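Local coordinates for protein ribosome biogenesis GTPase A (PDB 3CNO) that binds and probably hydrolyses GTP, and is probably required for a late step in assembly of the 50S ribosomal subunit, at residues 13-18 with 153-158; 22-27 with 48-53; 106-111 with 171-176. All coordinates share one frame; numbering follows the deposited sequence.

Interaction 1 (13-18 with 153-158)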
# COMPACT_ATOMS: atom_id res chain seq x y z
N ARG A 13 2.90 -3.74 21.95
CA ARG A 13 1.73 -2.87 22.27
C ARG A 13 1.21 -2.18 20.99
O ARG A 13 1.35 -0.96 20.84
CB ARG A 13 2.12 -1.84 23.35
CG ARG A 13 0.96 -1.04 23.94
CD ARG A 13 1.48 0.03 24.91
NE ARG A 13 0.47 1.04 25.23
CZ ARG A 13 -0.33 1.03 26.30
NH1 ARG A 13 -0.26 0.04 27.19
NH2 ARG A 13 -1.20 2.01 26.48
N GLN A 14 0.65 -2.96 20.06
CA GLN A 14 0.59 -4.43 20.12
C GLN A 14 1.50 -5.06 19.06
O GLN A 14 1.72 -6.27 19.07
CB GLN A 14 -0.84 -4.92 19.98
CG GLN A 14 -1.72 -4.59 21.19
CD GLN A 14 -2.91 -3.71 20.83
OE1 GLN A 14 -3.63 -3.99 19.87
NE2 GLN A 14 -3.10 -2.65 21.60
N ILE A 15 2.02 -4.23 18.17
CA ILE A 15 3.06 -4.63 17.22
C ILE A 15 4.37 -4.83 17.97
O ILE A 15 5.21 -5.64 17.56
CB ILE A 15 3.21 -3.59 16.06
CG1 ILE A 15 2.10 -3.78 15.02
CG2 ILE A 15 4.58 -3.68 15.39
CD1 ILE A 15 2.10 -2.74 13.90
N LYS A 16 4.54 -4.11 19.07
CA LYS A 16 5.72 -4.27 19.93
C LYS A 16 5.72 -5.63 20.64
O LYS A 16 6.78 -6.16 20.96
CB LYS A 16 5.85 -3.12 20.93
CG LYS A 16 7.29 -2.73 21.24
CD LYS A 16 7.99 -2.16 19.99
CE LYS A 16 9.49 -2.45 19.99
NZ LYS A 16 10.12 -2.06 18.70
N ASP A 17 4.52 -6.18 20.87
CA ASP A 17 4.39 -7.53 21.42
C ASP A 17 4.79 -8.58 20.40
O ASP A 17 5.53 -9.51 20.71
CB ASP A 17 2.95 -7.79 21.92
CG ASP A 17 2.64 -7.07 23.23
OD1 ASP A 17 1.46 -7.06 23.65
OD2 ASP A 17 3.58 -6.50 23.85
N LEU A 18 4.32 -8.41 19.17
CA LEU A 18 4.58 -9.32 18.06
C LEU A 18 6.03 -9.32 17.60
O LEU A 18 6.54 -10.35 17.17
CB LEU A 18 3.66 -9.01 16.88
CG LEU A 18 2.15 -9.10 17.09
CD1 LEU A 18 1.44 -8.70 15.80
CD2 LEU A 18 1.72 -10.48 17.52
N GLY A 153 0.78 -7.78 11.52
CA GLY A 153 0.71 -6.59 12.37
C GLY A 153 0.22 -5.40 11.56
O GLY A 153 0.81 -5.05 10.53
N ILE A 154 -0.87 -4.77 12.01
CA ILE A 154 -1.46 -3.61 11.33
C ILE A 154 -1.00 -2.30 11.97
O ILE A 154 -1.11 -2.10 13.18
CB ILE A 154 -3.00 -3.69 11.31
CG1 ILE A 154 -3.46 -5.09 10.87
CG2 ILE A 154 -3.58 -2.59 10.42
CD1 ILE A 154 -4.94 -5.33 10.96
N LEU A 155 -0.47 -1.42 11.14
CA LEU A 155 0.14 -0.20 11.62
C LEU A 155 -0.76 0.99 11.31
O LEU A 155 -1.16 1.20 10.16
CB LEU A 155 1.54 -0.04 11.01
CG LEU A 155 2.60 0.96 11.52
CD1 LEU A 155 2.68 2.21 10.64
CD2 LEU A 155 2.48 1.33 13.01
N TYR A 156 -1.10 1.74 12.36
CA TYR A 156 -1.88 2.97 12.27
C TYR A 156 -0.98 4.16 12.56
O TYR A 156 -0.28 4.19 13.58
CB TYR A 156 -3.07 2.93 13.23
CG TYR A 156 -3.99 1.77 12.93
CD1 TYR A 156 -4.96 1.88 11.93
CD2 TYR A 156 -3.87 0.56 13.61
CE1 TYR A 156 -5.79 0.81 11.63
CE2 TYR A 156 -4.69 -0.51 13.32
CZ TYR A 156 -5.65 -0.38 12.33
OH TYR A 156 -6.48 -1.44 12.03
N LYS A 157 -0.99 5.12 11.65
CA LYS A 157 -0.05 6.22 11.69
C LYS A 157 -0.70 7.48 12.24
O LYS A 157 -1.89 7.69 12.05
CB LYS A 157 0.48 6.52 10.29
CG LYS A 157 1.44 5.51 9.73
CD LYS A 157 2.32 6.19 8.71
CE LYS A 157 3.06 5.19 7.87
NZ LYS A 157 4.01 5.86 6.95
N ASN A 158 0.08 8.29 12.93
CA ASN A 158 -0.32 9.66 13.20
C ASN A 158 -0.32 10.37 11.86
O ASN A 158 0.74 10.53 11.23
CB ASN A 158 0.64 10.36 14.16
CG ASN A 158 0.13 11.72 14.61
OD1 ASN A 158 -0.82 11.82 15.39
ND2 ASN A 158 0.77 12.79 14.11

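Interaction 2 (22-27 with 48-53)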
# COMPACT_ATOMS: atom_id res chain seq x y z
N VAL A 22 9.63 -12.37 16.83
CA VAL A 22 10.26 -12.61 15.52
C VAL A 22 11.70 -12.11 15.42
O VAL A 22 12.13 -11.28 16.21
CB VAL A 22 9.40 -12.03 14.35
CG1 VAL A 22 7.98 -12.61 14.38
CG2 VAL A 22 9.40 -10.49 14.35
N ASN A 23 12.44 -12.63 14.44
CA ASN A 23 13.78 -12.13 14.10
C ASN A 23 13.82 -11.52 12.69
O ASN A 23 14.81 -10.88 12.30
CB ASN A 23 14.84 -13.24 14.22
CG ASN A 23 14.52 -14.46 13.35
OD1 ASN A 23 13.97 -14.35 12.25
ND2 ASN A 23 14.87 -15.64 13.86
N THR A 24 12.75 -11.76 11.94
CA THR A 24 12.60 -11.26 10.57
C THR A 24 11.28 -10.50 10.46
O THR A 24 10.27 -10.89 11.05
CB THR A 24 12.68 -12.40 9.53
OG1 THR A 24 13.90 -13.12 9.71
CG2 THR A 24 12.63 -11.86 8.09
N VAL A 25 11.31 -9.39 9.71
CA VAL A 25 10.12 -8.60 9.42
C VAL A 25 9.95 -8.36 7.91
O VAL A 25 10.90 -7.98 7.22
CB VAL A 25 10.14 -7.26 10.18
CG1 VAL A 25 9.26 -6.21 9.50
CG2 VAL A 25 9.69 -7.48 11.62
N VAL A 26 8.75 -8.61 7.41
CA VAL A 26 8.45 -8.27 6.02
C VAL A 26 7.53 -7.06 6.00
O VAL A 26 6.38 -7.14 6.42
CB VAL A 26 7.88 -9.45 5.22
CG1 VAL A 26 7.43 -8.98 3.85
CG2 VAL A 26 8.91 -10.57 5.10
N GLU A 27 8.07 -5.94 5.54
CA GLU A 27 7.36 -4.67 5.55
C GLU A 27 6.62 -4.51 4.22
O GLU A 27 7.25 -4.26 3.19
CB GLU A 27 8.35 -3.53 5.75
CG GLU A 27 7.71 -2.19 6.02
CD GLU A 27 8.71 -1.06 6.10
OE1 GLU A 27 8.28 0.10 5.97
OE2 GLU A 27 9.91 -1.32 6.28
N GLU A 48 15.99 -8.65 11.00
CA GLU A 48 16.26 -8.77 9.57
C GLU A 48 15.01 -8.28 8.83
O GLU A 48 13.92 -8.82 9.00
CB GLU A 48 16.64 -10.21 9.21
CG GLU A 48 16.94 -10.47 7.72
CD GLU A 48 18.11 -9.65 7.15
OE1 GLU A 48 18.88 -9.05 7.93
OE2 GLU A 48 18.24 -9.60 5.91
N THR A 49 15.19 -7.23 8.03
CA THR A 49 14.07 -6.52 7.41
C THR A 49 14.10 -6.59 5.87
O THR A 49 15.10 -6.25 5.24
CB THR A 49 13.96 -5.05 7.92
OG1 THR A 49 13.78 -5.06 9.34
CG2 THR A 49 12.77 -4.33 7.30
N ILE A 50 12.99 -7.05 5.31
CA ILE A 50 12.76 -7.02 3.87
C ILE A 50 11.69 -5.98 3.55
O ILE A 50 10.57 -6.01 4.08
CB ILE A 50 12.32 -8.39 3.33
CG1 ILE A 50 13.36 -9.46 3.69
CG2 ILE A 50 12.11 -8.32 1.82
CD1 ILE A 50 12.79 -10.83 3.93
N ILE A 51 12.04 -5.04 2.67
CA ILE A 51 11.08 -4.09 2.17
C ILE A 51 10.42 -4.70 0.95
O ILE A 51 11.07 -4.96 -0.07
CB ILE A 51 11.70 -2.74 1.81
CG1 ILE A 51 12.25 -2.04 3.07
CG2 ILE A 51 10.68 -1.86 1.04
CD1 ILE A 51 13.06 -0.78 2.78
N LEU A 52 9.12 -4.92 1.09
CA LEU A 52 8.32 -5.50 0.03
C LEU A 52 7.48 -4.40 -0.62
O LEU A 52 6.56 -3.86 0.00
CB LEU A 52 7.46 -6.63 0.61
CG LEU A 52 6.66 -7.59 -0.27
CD1 LEU A 52 6.39 -8.88 0.45
CD2 LEU A 52 5.35 -6.94 -0.71
N LEU A 53 7.81 -4.06 -1.86
CA LEU A 53 6.99 -3.13 -2.64
C LEU A 53 5.93 -3.94 -3.39
O LEU A 53 6.25 -4.62 -4.36
CB LEU A 53 7.86 -2.29 -3.60
CG LEU A 53 9.04 -1.46 -3.03
CD1 LEU A 53 9.80 -0.68 -4.12
CD2 LEU A 53 8.61 -0.51 -1.88

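Interaction 3 (106-111 with 171-176). With GDP (guanosine-5'-diphosphate), chain B.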
# COMPACT_ATOMS: atom_id res chain seq x y z
N GLY A 106 2.53 -3.78 8.13
CA GLY A 106 2.19 -2.66 7.26
C GLY A 106 0.94 -1.91 7.66
O GLY A 106 0.23 -2.29 8.59
N VAL A 107 0.67 -0.82 6.93
CA VAL A 107 -0.59 -0.08 7.05
C VAL A 107 -1.77 -0.88 6.46
O VAL A 107 -1.56 -1.81 5.68
CB VAL A 107 -0.47 1.36 6.45
CG1 VAL A 107 0.68 2.12 7.10
CG2 VAL A 107 -0.31 1.35 4.91
N PRO A 108 -3.03 -0.54 6.86
CA PRO A 108 -4.18 -1.25 6.28
C PRO A 108 -4.24 -1.27 4.75
O PRO A 108 -3.81 -0.31 4.10
CB PRO A 108 -5.39 -0.47 6.83
CG PRO A 108 -4.90 0.11 8.13
CD PRO A 108 -3.44 0.46 7.87
N ASN A 109 -4.75 -2.38 4.21
CA ASN A 109 -5.13 -2.59 2.80
C ASN A 109 -4.00 -2.61 1.75
O ASN A 109 -4.20 -2.42 0.56
CB ASN A 109 -6.34 -1.74 2.43
CG ASN A 109 -7.55 -2.04 3.33
OD1 ASN A 109 -7.97 -3.21 3.48
ND2 ASN A 109 -8.10 -1.00 3.97
N THR A 110 -2.83 -2.97 2.23
CA THR A 110 -1.61 -2.87 1.49
C THR A 110 -1.26 -4.24 0.85
O THR A 110 -0.36 -4.35 -0.00
CB THR A 110 -0.56 -2.27 2.45
OG1 THR A 110 0.18 -1.21 1.81
CG2 THR A 110 0.31 -3.32 3.10
N GLY A 111 -2.01 -5.27 1.24
CA GLY A 111 -1.99 -6.58 0.57
C GLY A 111 -1.43 -7.69 1.45
O GLY A 111 -1.01 -8.75 0.95
N VAL A 171 -4.03 5.19 -1.95
CA VAL A 171 -3.67 3.77 -1.95
C VAL A 171 -4.67 2.90 -1.17
O VAL A 171 -4.47 1.70 -1.04
CB VAL A 171 -2.23 3.52 -1.40
CG1 VAL A 171 -1.17 4.22 -2.27
CG2 VAL A 171 -2.12 3.87 0.10
N GLY A 172 -5.72 3.52 -0.64
CA GLY A 172 -6.83 2.75 -0.04
C GLY A 172 -6.60 2.29 1.39
O GLY A 172 -7.36 1.48 1.92
N SER A 173 -5.56 2.82 2.01
CA SER A 173 -5.28 2.56 3.41
C SER A 173 -6.30 3.31 4.26
O SER A 173 -6.79 2.81 5.27
CB SER A 173 -3.88 3.03 3.75
OG SER A 173 -3.50 2.51 5.01
N LEU A 174 -6.61 4.52 3.82
CA LEU A 174 -7.59 5.38 4.46
C LEU A 174 -8.85 5.38 3.58
O LEU A 174 -8.83 5.93 2.48
CB LEU A 174 -7.00 6.78 4.60
CG LEU A 174 -7.45 7.75 5.68
CD1 LEU A 174 -7.54 7.08 7.06
CD2 LEU A 174 -6.49 8.94 5.69
N PRO A 175 -9.93 4.72 4.05
CA PRO A 175 -11.13 4.55 3.22
C PRO A 175 -11.87 5.87 2.98
O PRO A 175 -11.79 6.76 3.83
CB PRO A 175 -12.00 3.59 4.05
CG PRO A 175 -11.55 3.82 5.47
CD PRO A 175 -10.10 4.15 5.41
N VAL A 176 -12.57 6.00 1.86
CA VAL A 176 -13.23 7.26 1.49
C VAL A 176 -14.30 7.70 2.48
O VAL A 176 -14.60 8.89 2.59
CB VAL A 176 -13.84 7.26 0.05
CG1 VAL A 176 -12.77 7.50 -0.99
CG2 VAL A 176 -14.61 5.97 -0.24
PB GDP B . -4.44 -5.98 4.08
O1B GDP B . -4.40 -7.37 4.66
O2B GDP B . -3.03 -5.43 4.16
O3B GDP B . -5.30 -5.02 4.87
O3A GDP B . -4.91 -6.00 2.54
PA GDP B . -5.59 -7.16 1.69
O1A GDP B . -4.72 -8.38 1.46
O2A GDP B . -6.95 -7.52 2.24
O5' GDP B . -5.75 -6.42 0.28
C5' GDP B . -6.42 -5.16 0.23
C4' GDP B . -6.93 -4.93 -1.18
O4' GDP B . -5.85 -4.89 -2.10
C3' GDP B . -7.85 -6.05 -1.64
O3' GDP B . -8.90 -5.46 -2.41
C2' GDP B . -6.98 -6.90 -2.53
O2' GDP B . -7.80 -7.60 -3.47
C1' GDP B . -6.02 -5.87 -3.12
N9 GDP B . -4.65 -6.34 -3.42
C8 GDP B . -3.80 -6.98 -2.60
N7 GDP B . -2.61 -7.22 -3.21
C5 GDP B . -2.69 -6.70 -4.45
C6 GDP B . -1.80 -6.60 -5.64
O6 GDP B . -0.65 -7.07 -5.62
N1 GDP B . -2.28 -5.98 -6.73
C2 GDP B . -3.52 -5.47 -6.79
N2 GDP B . -3.92 -4.86 -7.92
N3 GDP B . -4.39 -5.53 -5.75
C4 GDP B . -4.03 -6.12 -4.58
O HOH W 1 -6.43 -0.93 -0.54

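Interaction 1 (13-18 with 153-158)
I15 and G153 mark the closest backbone approach here, their CA atoms 5.7 Å apart, where the first turn of helix 15-20 lies against the end of strand 147-154 and no hydrogen bond joins the two backbones. I15 does most of the work. Its CG1 branch stands beside the backbone N, anti to the carbonyl carbon (chi1 -79°), and then runs on extended, which carries CD1 down onto the chain at I154 and L155. I15 CD1 sits 3.4 Å from I154 O and also meets L155 CA, so it rests on the backbone as much as on side chains. The one apolar side-chain pairing across the contact is I15 CD1 with L155 CB, at 4.0 Å. One helical turn on, L18 brings a single methyl, CD1, to 4.1 Å from the CA of G153. Glycine matters at that position: a side chain on G153 would project toward the helix and come tight against CG1 of I15. The side chain of I154 leaves the backbone away from the helix and touches P108 instead. I15 and L18 also reach the neighbouring strand 101-106, at V105 and L103, so the helix lies across two adjacent strands of the central sheet of this circularly permuted GTPase domain. G153 belongs to the GTP-binding site, and its backbone is already hydrogen-bonded to I104 and G106. With only aliphatic carbons and backbone atoms meeting across it, the contact depends on shape and on apolar burial, and no charge or directional bond fixes the helix against residues 153-155.

Interaction 2 (22-27 with 48-53)
V26 faces I50 and L52 on one side of the sheet while E27 lies alongside I51 on the other, and these two groupings organise the contact between parallel strands 24-27 and 48-53. V26 splits its branches: CG1, anti to the backbone N (chi1 173°), meets L52 CD1 at 3.6 Å, and CG2 reaches I50 CD1 at 4.1 Å. In both pairs the side chains meet at a slant. T24 stands on the same face beside E48, the two pointing the same way, with T24 OG1 4.0 Å from E48 CB; the carboxylate of E48 then bends off to a salt bridge with R77. On the opposite face E27 is stretched out next to I51, its OE2 4.0 Å from I51 CG1. The buried carboxylate finds its polar partners elsewhere, since OE1 takes a hydrogen bond from A39 N and a salt bridge from R29. Underneath, five backbone bonds alternate in the parallel pattern, from E48 N to N23 O through to L52 N to E27 O; I50 N to V25 O, at 3.0 Å, is the middle one of the series. Strand 24-30 is flanked on its other edge by strand 101-106, which places this pairing inside the parallel part of the mixed sheet of the GTPase domain. Backbone bonds thus set the register, V26, I50 and L52 pack as aliphatics on one face, and the buried acid E27 on the other is probably kept ionised by R29 and A39 N.

Interaction 3 (106-111 with 171-176)
S173 fits closely against V107 and P108, and this is the tight end of the contact. The hydroxyl is turned to the far side from the S173 backbone N (chi1 -167°), and from there OG donates to P108 O at 3.0 Å. The donor approaches P108 O from the side, 128° at the oxygen and tilted from the carbonyl plane. The same OG is packed by V107 CG2 at 3.4 Å and by P108 CD at 3.5 Å, so the hydroxyl is held among carbon atoms with the proline carbonyl as its acceptor. The CA of S173 adds a CH...O contact to P108 O. Residues 106-111 belong to the P-loop that follows strand 101-106: a type II turn runs from V107 to T110, and the backbone amides of N109, T110 and G111 turn inward to the beta-phosphate of GDP. N109 N bonds GDP O3B at 2.8 Å, whereas T110 N and G111 N share O2B. At G111's backbone angles a CB would be jammed against the preceding carbonyl O and would clash with guanine N7. Toward N109 the contact slackens. Its ND2 reaches G172 O at 3.3 Å in the plane of that carbonyl, but with a bent N-H (138°) and the acceptor out of the asparagine's own amide plane. An alanine at N109 would keep the backbone bond to the phosphate but would probably leave G172 O without this amide donor and the Schellman turn after helix 162-170 less firmly tied to the P-loop. Beside it a water donates to N109 O and, weakly, to V171 O at 3.3 Å, bridging two carbonyls that make no direct hydrogen bond.

Interaction 2 is part of the central sheet, interaction 1 packs on it, and interaction 3 joins two loops beside the nucleotide. Interactions 1 and 3 touch: L155 N lies 2.8 Å from G106 O and G153 O 3.2 Å from G106 N, both probable hydrogen bonds, and the ring of Y156 packs on P108. The strand that receives helix 15-20 therefore also borders the P-loop. Segment 22-27 follows 13-18 closely, and the two contacts, centres 14 Å apart, share only the sheet. Interactions 2 and 3 are about 5 Å apart at their nearest atoms. The side chain of I154 is about 6 Å from the GDP bound at interaction 3, and that of L52 about 8 Å.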